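PDB 3MM1: DyP from Bjerkandera adusta, which is a heme b enzyme that probably uses hydrogen peroxide to oxidise synthetic dyes and other organic substrates. Local coordinates for residues F66-F71 and F428-I433; E24-F29 and V120-S125. The protein carries 1 engineered substitution. One frame throughout, in Å; residues are numbered along the deposited sequence.

Contact 1: F66-F71 and F428-I433; sequences FVNLGF and FFLPSI
Phe71 and Phe429 are joined by a pair of backbone hydrogen bonds, a single antiparallel bridge between the outermost strands of two ferredoxin-like sheets, one from each half of the DyP alpha+beta fold. Phe71 N reaches Phe429 O at 2.9 Å, and Phe429 N returns to Phe71 O at 2.8 Å. Both bonds are nearly straight, but Phe71 N sits 35° above the Phe429 carbonyl plane, and the strand segments cross at 133°, which fits the single bridge. Phe71 O also takes a CA-H...O contact from Phe428 CA at 3.3 Å. The Phe428 ring comes in edge first, its CD1 lying 3.7 Å from Phe71 C.

Next along, Leu430 lies against the backbone at Gly70. Its CD1 is 3.8 Å from Gly70 CA, and a CB on Gly70 would run into that methyl; Leu430 CG rests 3.6 Å from Leu69 O. Phe71 CB points away from 428-433; with CG anti to the carbonyl carbon (chi1 -65°) the ring presents its edge to Pro431, CD2 to CD at 4.2 Å.

Further out, helix 433-440 supplies Leu436 and Ile440, which touch both Phe71 and Pro431, while Phe37 of helix 34-48 also packs on Phe71. Gln12 clamps the two segments together: its OE1 bonds Leu69 N and its NE2 bonds Pro431 O. Directly after Pro431 the chain turns into helix 433-440, where Ser432 is the N-cap, its OG hydrogen-bonded to Ala435 N.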
loop_
_atom_site.group_PDB
_atom_site.type_symbol
_atom_site.label_atom_id
_atom_site.label_comp_id
_atom_site.label_asym_id
_atom_site.label_seq_id
_atom_site.Cartn_x
_atom_site.Cartn_y
_atom_site.Cartn_z
ATOM N N PHE A 66 17.434 6.416 3.865
ATOM C CA PHE A 66 17.182 5.157 4.555
ATOM C C PHE A 66 17.204 4.012 3.549
ATOM O O PHE A 66 16.781 4.179 2.407
ATOM C CB PHE A 66 15.810 5.179 5.233
ATOM C CG PHE A 66 15.523 6.432 6.031
ATOM C CD1 PHE A 66 16.449 6.932 6.945
ATOM C CD2 PHE A 66 14.298 7.079 5.897
ATOM C CE1 PHE A 66 16.167 8.075 7.697
ATOM C CE2 PHE A 66 14.009 8.229 6.646
ATOM C CZ PHE A 66 14.946 8.722 7.543
ATOM N N VAL A 67 17.674 2.843 3.974
ATOM C CA VAL A 67 17.655 1.678 3.093
ATOM C C VAL A 67 17.064 0.476 3.813
ATOM O O VAL A 67 17.428 0.187 4.952
ATOM C CB VAL A 67 19.064 1.321 2.528
ATOM C CG1 VAL A 67 18.970 0.183 1.519
ATOM C CG2 VAL A 67 19.718 2.541 1.888
ATOM N N ASN A 68 16.138 -0.210 3.144
ATOM C CA ASN A 68 15.626 -1.503 3.591
ATOM C C ASN A 68 15.831 -2.522 2.468
ATOM O O ASN A 68 16.089 -2.144 1.326
ATOM C CB ASN A 68 14.140 -1.410 3.976
ATOM C CG ASN A 68 13.892 -0.847 5.388
ATOM O OD1 ASN A 68 12.751 -0.812 5.824
ATOM N ND2 ASN A 68 14.947 -0.418 6.096
ATOM N N LEU A 69 15.733 -3.807 2.798
ATOM C CA LEU A 69 16.077 -4.878 1.862
ATOM C C LEU A 69 15.182 -6.095 2.057
ATOM O O LEU A 69 15.078 -6.624 3.170
ATOM C CB LEU A 69 17.557 -5.262 2.018
ATOM C CG LEU A 69 18.095 -6.494 1.285
ATOM C CD1 LEU A 69 17.996 -6.368 -0.238
ATOM C CD2 LEU A 69 19.534 -6.725 1.705
ATOM N N GLY A 70 14.534 -6.522 0.968
ATOM C CA GLY A 70 13.706 -7.727 0.990
ATOM C C GLY A 70 14.126 -8.726 -0.069
ATOM O O GLY A 70 14.760 -8.357 -1.067
ATOM N N PHE A 71 13.747 -9.985 0.144
ATOM C CA PHE A 71 14.084 -11.059 -0.784
ATOM C C PHE A 71 12.842 -11.775 -1.261
ATOM O O PHE A 71 11.895 -11.982 -0.503
ATOM C CB PHE A 71 15.023 -12.076 -0.120
ATOM C CG PHE A 71 16.354 -11.506 0.228
ATOM C CD1 PHE A 71 17.342 -11.417 -0.736
ATOM C CD2 PHE A 71 16.615 -11.028 1.514
ATOM C CE1 PHE A 71 18.575 -10.863 -0.435
ATOM C CE2 PHE A 71 17.857 -10.475 1.821
ATOM C CZ PHE A 71 18.829 -10.395 0.843
ATOM N N PHE A 428 7.782 -10.180 -1.272
ATOM C CA PHE A 428 9.111 -10.230 -0.653
ATOM C C PHE A 428 9.027 -10.517 0.837
ATOM O O PHE A 428 8.020 -10.234 1.469
ATOM C CB PHE A 428 9.833 -8.890 -0.822
ATOM C CG PHE A 428 10.043 -8.479 -2.248
ATOM C CD1 PHE A 428 11.116 -8.978 -2.971
ATOM C CD2 PHE A 428 9.184 -7.566 -2.860
ATOM C CE1 PHE A 428 11.318 -8.592 -4.284
ATOM C CE2 PHE A 428 9.389 -7.178 -4.178
ATOM C CZ PHE A 428 10.458 -7.686 -4.891
ATOM N N PHE A 429 10.115 -11.046 1.389
ATOM C CA PHE A 429 10.283 -11.160 2.826
ATOM C C PHE A 429 11.423 -10.251 3.250
ATOM O O PHE A 429 12.528 -10.343 2.706
ATOM C CB PHE A 429 10.582 -12.606 3.239
ATOM C CG PHE A 429 10.759 -12.778 4.723
ATOM C CD1 PHE A 429 9.673 -12.651 5.587
ATOM C CD2 PHE A 429 12.021 -13.007 5.262
ATOM C CE1 PHE A 429 9.834 -12.786 6.970
ATOM C CE2 PHE A 429 12.195 -13.152 6.641
ATOM C CZ PHE A 429 11.106 -13.042 7.492
ATOM N N LEU A 430 11.139 -9.380 4.214
ATOM C CA LEU A 430 12.146 -8.503 4.808
ATOM C C LEU A 430 12.557 -9.093 6.142
ATOM O O LEU A 430 11.775 -9.070 7.090
ATOM C CB LEU A 430 11.606 -7.079 5.000
ATOM C CG LEU A 430 11.563 -6.181 3.762
ATOM C CD1 LEU A 430 10.488 -6.597 2.752
ATOM C CD2 LEU A 430 11.363 -4.738 4.196
ATOM N N PRO A 431 13.783 -9.630 6.230
ATOM C CA PRO A 431 14.198 -10.210 7.511
ATOM C C PRO A 431 14.488 -9.125 8.543
ATOM O O PRO A 431 14.557 -7.935 8.209
ATOM C CB PRO A 431 15.492 -10.967 7.159
ATOM C CG PRO A 431 15.441 -11.160 5.651
ATOM C CD PRO A 431 14.728 -9.941 5.140
ATOM N N SER A 432 14.653 -9.541 9.788
ATOM C CA SER A 432 15.219 -8.662 10.800
ATOM C C SER A 432 16.641 -8.281 10.400
ATOM O O SER A 432 17.271 -8.928 9.557
ATOM C CB SER A 432 15.222 -9.341 12.167
ATOM O OG SER A 432 16.214 -10.352 12.215
ATOM N N ILE A 433 17.149 -7.223 11.013
ATOM C CA ILE A 433 18.479 -6.738 10.679
ATOM C C ILE A 433 19.551 -7.763 11.065
ATOM O O ILE A 433 20.455 -8.053 10.279
ATOM C CB ILE A 433 18.723 -5.330 11.275
ATOM C CG1 ILE A 433 17.735 -4.336 10.634
ATOM C CG2 ILE A 433 20.165 -4.898 11.052
ATOM C CD1 ILE A 433 17.775 -2.936 11.220
#

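Contact 2: E24-F29 and V120-S125; sequences ERFVFF and VFLIGS
Val120 lies alongside Phe28, with its CG2 methyl over one face of the ring: a CH-pi contact of 3.9 Å from CG2 to the Phe28 centroid, offset toward the rim. The two residues are a non-hydrogen-bonded pair in the central antiparallel strands of the ferredoxin-like sheet in the N-terminal half. With CG1 between the backbone N and the carbonyl carbon (chi1 63°), Val120 has CG2 anti to the backbone N; CG2 also meets Phe26 near the plane of its ring, 3.9 Å from Phe26 CB. Replacing Phe28 by alanine is likely to leave that methyl without its aromatic cover and to open a gap beside Phe112 and Phe220, whose rings also meet Phe28.

Leu122 continues this face. Its CD2 approaches Phe26 CE1 at 4.0 Å and Glu24 OE2 at 3.7 Å, the glutamate running extended beside it. Leu355 and Val357 of the second sheet pack on Phe26, so this face looks across toward the C-terminal half.

On the opposite face, Val27 CG2 touches Ile123 CD1 at 3.7 Å, and Ile123 in turn packs on Phe134 of helix 128-142. Beyond them, Phe29 and Phe121 run across each other as side chains, their rings inclined at 41° with centroids 5.0 Å apart. Phe29 gets there with CG between its backbone N and carbonyl carbon (chi1 67°), which turns the ring edge to Val27 O.

Four backbone bonds, reciprocal at Arg25-Ile123 and Val27-Phe121, hold the register. Arg25 carries its guanidinium away from Ile123: NH1 forms a salt bridge with Asp132 OD1 and NE bonds Ser153 OG.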
loop_
_atom_site.group_PDB
_atom_site.type_symbol
_atom_site.label_atom_id
_atom_site.label_comp_id
_atom_site.label_asym_id
_atom_site.label_seq_id
_atom_site.Cartn_x
_atom_site.Cartn_y
_atom_site.Cartn_z
ATOM N N GLU A 24 11.560 7.951 -3.242
ATOM C CA GLU A 24 11.854 6.558 -2.952
ATOM C C GLU A 24 12.242 5.835 -4.226
ATOM O O GLU A 24 11.715 6.128 -5.295
ATOM C CB GLU A 24 10.658 5.884 -2.276
ATOM C CG GLU A 24 10.985 4.530 -1.683
ATOM C CD GLU A 24 9.825 3.913 -0.945
ATOM O OE1 GLU A 24 8.699 4.451 -1.006
ATOM O OE2 GLU A 24 10.051 2.865 -0.305
ATOM N N ARG A 25 13.198 4.921 -4.112
ATOM C CA ARG A 25 13.599 4.097 -5.242
ATOM C C ARG A 25 13.589 2.638 -4.827
ATOM O O ARG A 25 14.041 2.281 -3.728
ATOM C CB ARG A 25 14.987 4.491 -5.755
ATOM C CG ARG A 25 15.478 3.644 -6.925
ATOM C CD ARG A 25 16.718 4.247 -7.542
ATOM N NE ARG A 25 16.376 5.454 -8.286
ATOM C CZ ARG A 25 17.073 6.583 -8.262
ATOM N NH1 ARG A 25 18.165 6.691 -7.516
ATOM N NH2 ARG A 25 16.670 7.619 -8.989
ATOM N N PHE A 26 13.065 1.805 -5.722
ATOM C CA PHE A 26 13.039 0.363 -5.547
ATOM C C PHE A 26 13.989 -0.235 -6.572
ATOM O O PHE A 26 13.743 -0.151 -7.780
ATOM C CB PHE A 26 11.617 -0.176 -5.756
ATOM C CG PHE A 26 10.603 0.375 -4.795
ATOM C CD1 PHE A 26 10.241 -0.335 -3.658
ATOM C CD2 PHE A 26 10.011 1.610 -5.027
ATOM C CE1 PHE A 26 9.293 0.185 -2.765
ATOM C CE2 PHE A 26 9.073 2.138 -4.148
ATOM C CZ PHE A 26 8.708 1.425 -3.022
ATOM N N VAL A 27 15.079 -0.826 -6.086
ATOM C CA VAL A 27 16.066 -1.443 -6.966
ATOM C C VAL A 27 15.871 -2.949 -6.923
ATOM O O VAL A 27 16.193 -3.603 -5.925
ATOM C CB VAL A 27 17.508 -1.074 -6.563
ATOM C CG1 VAL A 27 18.518 -1.786 -7.463
ATOM C CG2 VAL A 27 17.713 0.432 -6.617
ATOM N N PHE A 28 15.310 -3.493 -7.996
ATOM C CA PHE A 28 15.056 -4.925 -8.098
ATOM C C PHE A 28 16.267 -5.595 -8.703
ATOM O O PHE A 28 16.807 -5.123 -9.707
ATOM C CB PHE A 28 13.807 -5.184 -8.946
ATOM C CG PHE A 28 12.577 -4.528 -8.393
ATOM C CD1 PHE A 28 11.825 -5.155 -7.409
ATOM C CD2 PHE A 28 12.195 -3.262 -8.824
ATOM C CE1 PHE A 28 10.706 -4.550 -6.870
ATOM C CE2 PHE A 28 11.072 -2.647 -8.292
ATOM C CZ PHE A 28 10.330 -3.286 -7.297
ATOM N N PHE A 29 16.707 -6.689 -8.089
ATOM C CA PHE A 29 17.964 -7.303 -8.501
ATOM C C PHE A 29 17.896 -8.818 -8.559
ATOM O O PHE A 29 17.013 -9.443 -7.963
ATOM C CB PHE A 29 19.122 -6.845 -7.593
ATOM C CG PHE A 29 19.020 -7.346 -6.178
ATOM C CD1 PHE A 29 19.649 -8.531 -5.793
ATOM C CD2 PHE A 29 18.292 -6.635 -5.226
ATOM C CE1 PHE A 29 19.542 -9.002 -4.480
ATOM C CE2 PHE A 29 18.183 -7.098 -3.917
ATOM C CZ PHE A 29 18.810 -8.279 -3.539
ATOM N N VAL A 120 14.798 -6.748 -3.474
ATOM C CA VAL A 120 14.608 -5.326 -3.688
ATOM C C VAL A 120 15.286 -4.537 -2.572
ATOM O O VAL A 120 15.113 -4.852 -1.385
ATOM C CB VAL A 120 13.084 -4.969 -3.805
ATOM C CG1 VAL A 120 12.310 -5.288 -2.513
ATOM C CG2 VAL A 120 12.903 -3.513 -4.216
ATOM N N PHE A 121 16.080 -3.542 -2.969
ATOM C CA PHE A 121 16.521 -2.501 -2.045
ATOM C C PHE A 121 15.521 -1.354 -2.156
ATOM O O PHE A 121 15.226 -0.890 -3.266
ATOM C CB PHE A 121 17.909 -1.955 -2.421
ATOM C CG PHE A 121 19.047 -2.927 -2.236
ATOM C CD1 PHE A 121 19.812 -2.922 -1.067
ATOM C CD2 PHE A 121 19.392 -3.808 -3.258
ATOM C CE1 PHE A 121 20.893 -3.807 -0.910
ATOM C CE2 PHE A 121 20.464 -4.694 -3.115
ATOM C CZ PHE A 121 21.212 -4.697 -1.936
ATOM N N LEU A 122 15.001 -0.907 -1.015
ATOM C CA LEU A 122 14.174 0.295 -0.942
ATOM C C LEU A 122 15.034 1.404 -0.376
ATOM O O LEU A 122 15.575 1.276 0.733
ATOM C CB LEU A 122 12.975 0.121 -0.004
ATOM C CG LEU A 122 11.970 -1.015 -0.006
ATOM C CD1 LEU A 122 12.561 -2.291 0.569
ATOM C CD2 LEU A 122 10.815 -0.545 0.847
ATOM N N ILE A 123 15.151 2.493 -1.130
ATOM C CA ILE A 123 15.915 3.655 -0.693
ATOM C C ILE A 123 14.943 4.811 -0.564
ATOM O O ILE A 123 14.230 5.128 -1.514
ATOM C CB ILE A 123 17.054 4.012 -1.683
ATOM C CG1 ILE A 123 17.911 2.778 -2.015
ATOM C CG2 ILE A 123 17.928 5.147 -1.114
ATOM C CD1 ILE A 123 17.571 2.107 -3.343
ATOM N N GLY A 124 14.899 5.426 0.615
ATOM C CA GLY A 124 14.040 6.591 0.846
ATOM C C GLY A 124 14.870 7.806 1.211
ATOM O O GLY A 124 15.823 7.697 1.977
ATOM N N SER A 125 14.521 8.963 0.663
ATOM C CA SER A 125 15.253 10.202 0.960
ATOM C C SER A 125 14.405 11.388 0.558
ATOM O O SER A 125 13.539 11.272 -0.298
ATOM C CB SER A 125 16.572 10.239 0.192
ATOM O OG SER A 125 17.336 11.378 0.557
#

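Overall arrangement
From the N terminus, the chain lays down 24-29, passes through helix 34-48 to 66-71, and then reaches 120-125, where contact 2 closes a loop of 90 residues. Segment 66-71 falls inside that loop but finds its partner only at 428-433, near the C terminus, with 356 residues between them; the two contacts therefore cross rather than nest. Strands 65-71 and 119-125 are neighbours in one sheet and join the contacts directly, through Phe66 N to Gly124 O and Asn68 O to Leu122 N, both probable hydrogen bonds. Contact 2 thus builds the middle of the N-terminal sheet, while contact 1 ties its edge to the end of strand 420-430 in the C-terminal sheet.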